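Local coordinates for BT_4661 (Bacteroides thetaiotaomicron, PDB 4AK2), which probably binds heparin and heparan sulfate at the bacterial cell surface through this ligand-binding domain, as a SusE-like protein of the heparin utilisation locus, at residues Val131-Pro136 / Phe273-Thr278. Residues are numbered along the deposited sequence; the frame is centred on the assembly and turned at random.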
loop_
_atom_site.group_PDB
_atom_site.type_symbol
_atom_site.label_atom_id
_atom_site.label_comp_id
_atom_site.label_asym_id
_atom_site.label_seq_id
_atom_site.Cartn_x
_atom_site.Cartn_y
_atom_site.Cartn_z
ATOM N N VAL A 131 0.630 3.729 4.118
ATOM C CA VAL A 131 1.562 3.107 3.197
ATOM C C VAL A 131 2.829 2.826 4.015
ATOM O O VAL A 131 3.505 3.783 4.470
ATOM C CB VAL A 131 1.894 3.965 1.991
ATOM C CG1 VAL A 131 2.803 3.208 1.014
ATOM C CG2 VAL A 131 0.600 4.420 1.263
ATOM N N PHE A 132 3.127 1.569 4.269
ATOM C CA PHE A 132 4.308 1.170 5.023
ATOM C C PHE A 132 5.431 0.990 4.004
ATOM O O PHE A 132 5.387 0.044 3.195
ATOM C CB PHE A 132 4.001 -0.150 5.809
ATOM C CG PHE A 132 5.227 -0.754 6.464
ATOM C CD1 PHE A 132 6.303 0.058 6.893
ATOM C CD2 PHE A 132 5.336 -2.143 6.630
ATOM C CE1 PHE A 132 7.460 -0.477 7.505
ATOM C CE2 PHE A 132 6.484 -2.688 7.279
ATOM C CZ PHE A 132 7.545 -1.852 7.658
ATOM N N GLN A 133 6.445 1.860 4.032
ATOM C CA GLN A 133 7.583 1.808 3.165
ATOM C C GLN A 133 8.653 0.953 3.809
ATOM O O GLN A 133 9.172 1.325 4.896
ATOM C CB GLN A 133 8.127 3.219 2.912
ATOM C CG GLN A 133 7.089 4.039 2.121
ATOM C CD GLN A 133 7.624 5.432 1.808
ATOM O OE1 GLN A 133 8.009 6.168 2.720
ATOM N NE2 GLN A 133 7.609 5.815 0.532
ATOM N N VAL A 134 8.962 -0.196 3.225
ATOM C CA VAL A 134 9.834 -1.175 3.831
ATOM C C VAL A 134 10.910 -1.633 2.874
ATOM O O VAL A 134 10.672 -1.821 1.662
ATOM C CB VAL A 134 8.985 -2.367 4.375
ATOM C CG1 VAL A 134 8.312 -3.177 3.229
ATOM C CG2 VAL A 134 9.843 -3.293 5.238
ATOM N N ASN A 135 12.110 -1.873 3.393
ATOM C CA ASN A 135 13.207 -2.425 2.611
ATOM C C ASN A 135 13.099 -3.956 2.701
ATOM O O ASN A 135 13.198 -4.503 3.787
ATOM C CB ASN A 135 14.530 -1.957 3.223
ATOM C CG ASN A 135 15.746 -2.529 2.531
ATOM O OD1 ASN A 135 15.705 -3.539 1.845
ATOM N ND2 ASN A 135 16.856 -1.829 2.673
ATOM N N PRO A 136 12.843 -4.659 1.586
ATOM C CA PRO A 136 12.639 -6.107 1.648
ATOM C C PRO A 136 13.880 -6.878 2.062
ATOM O O PRO A 136 13.749 -8.023 2.468
ATOM C CB PRO A 136 12.222 -6.460 0.209
ATOM C CG PRO A 136 12.895 -5.403 -0.633
ATOM C CD PRO A 136 12.762 -4.141 0.205
ATOM N N PHE A 273 -1.305 -0.443 2.711
ATOM C CA PHE A 273 -0.500 -0.879 1.593
ATOM C C PHE A 273 0.942 -1.062 2.015
ATOM O O PHE A 273 1.453 -0.214 2.792
ATOM C CB PHE A 273 -0.550 0.154 0.444
ATOM C CG PHE A 273 -1.251 -0.315 -0.805
ATOM C CD1 PHE A 273 -0.639 -1.241 -1.645
ATOM C CD2 PHE A 273 -2.451 0.261 -1.147
ATOM C CE1 PHE A 273 -1.276 -1.672 -2.805
ATOM C CE2 PHE A 273 -3.104 -0.131 -2.322
ATOM C CZ PHE A 273 -2.494 -1.084 -3.149
ATOM N N ILE A 274 1.604 -2.128 1.622
ATOM C CA ILE A 274 3.017 -2.316 1.908
ATOM C C ILE A 274 3.799 -2.017 0.626
ATOM O O ILE A 274 3.534 -2.597 -0.433
ATOM C CB ILE A 274 3.333 -3.784 2.309
ATOM C CG1 ILE A 274 2.405 -4.307 3.406
ATOM C CG2 ILE A 274 4.819 -3.918 2.664
ATOM C CD1 ILE A 274 2.223 -3.442 4.602
ATOM N N TRP A 275 4.742 -1.078 0.675
ATOM C CA TRP A 275 5.531 -0.703 -0.472
ATOM C C TRP A 275 6.947 -1.134 -0.257
ATOM O O TRP A 275 7.639 -0.561 0.649
ATOM C CB TRP A 275 5.403 0.789 -0.761
ATOM C CG TRP A 275 6.203 1.318 -1.916
ATOM C CD1 TRP A 275 7.001 0.633 -2.817
ATOM C CD2 TRP A 275 6.304 2.719 -2.287
ATOM N NE1 TRP A 275 7.573 1.520 -3.730
ATOM C CE2 TRP A 275 7.190 2.784 -3.445
ATOM C CE3 TRP A 275 5.775 3.900 -1.769
ATOM C CZ2 TRP A 275 7.526 3.997 -4.040
ATOM C CZ3 TRP A 275 6.098 5.107 -2.371
ATOM C CH2 TRP A 275 6.956 5.155 -3.495
ATOM N N PHE A 276 7.441 -2.131 -0.960
ATOM C CA PHE A 276 8.796 -2.664 -0.867
ATOM C C PHE A 276 9.710 -1.916 -1.804
ATOM O O PHE A 276 9.454 -1.778 -2.992
ATOM C CB PHE A 276 8.827 -4.144 -1.318
ATOM C CG PHE A 276 7.839 -5.023 -0.607
ATOM C CD1 PHE A 276 8.157 -5.708 0.577
ATOM C CD2 PHE A 276 6.566 -5.238 -1.161
ATOM C CE1 PHE A 276 7.251 -6.531 1.209
ATOM C CE2 PHE A 276 5.655 -6.056 -0.520
ATOM C CZ PHE A 276 5.981 -6.707 0.661
ATOM N N ASP A 277 10.839 -1.422 -1.262
ATOM C CA ASP A 277 11.911 -0.830 -2.095
ATOM C C ASP A 277 13.207 -0.857 -1.276
ATOM O O ASP A 277 13.233 -0.387 -0.124
ATOM C CB ASP A 277 11.546 0.622 -2.475
ATOM C CG ASP A 277 12.434 1.221 -3.537
ATOM O OD1 ASP A 277 13.655 1.008 -3.505
ATOM O OD2 ASP A 277 11.895 1.987 -4.362
ATOM N N THR A 278 14.239 -1.454 -1.852
ATOM C CA THR A 278 15.545 -1.497 -1.191
ATOM C C THR A 278 16.149 -0.109 -0.896
ATOM O O THR A 278 17.087 -0.027 -0.092
ATOM C CB THR A 278 16.584 -2.316 -1.988
ATOM O OG1 THR A 278 16.652 -1.847 -3.316
ATOM C CG2 THR A 278 16.269 -3.791 -1.967
#
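F132 and V134 of strand 131-134 pair in parallel register with I274 and F276 of strand 268-276 through alternating backbone bonds. F132 N donates to F273 O and W275 N to F132 O (2.8 Å), then V134 N donates to W275 O. The last, D277 N to V134 O at 3.0 Å, carries the ladder one residue past the strand end at F276.

On the face bearing V131, Q133 and W275, the indole extends beside the Q133 side chain in the same direction. NE2 of Q133 comes within 3.3 Å of W275 CZ3, with amide and ring planes 51° apart, while V131 CG1 lies near the indole plane, at its edge. The other face is apolar. V134 CG1 packs against I274 CG2 (3.6 Å) and F276 CD1; a chi1 of 67° sets it between the backbone N and carbonyl carbon. I274 CG2 also lies against one face of the F276 ring, offset toward its rim, and I274 CD1 meets the edge of the F132 ring.

Past the strands, the N135 side chain runs across T278, its OD1 3.9 Å from T278 CG2 and hydrogen-bonded to A137 N. With an alanine here, A137 N is likely to be left without this acceptor and the Asx turn across P136 freer to move.

Further out, F276 stacks on W236 and W275 meets F280 edge-to-face. Strand 131-134 thus adds a parallel neighbour to strand 268-276, whose other side pairs antiparallel with strand 241-254. Four main-chain bonds fix the register, while F132, I274 and F276 pack on I231 of strand 229-231. The F273 side chain stays about 11 Å from a bound sulfated glucosamine, so the pairing joins strands within the ligand-binding domain without touching the sugar.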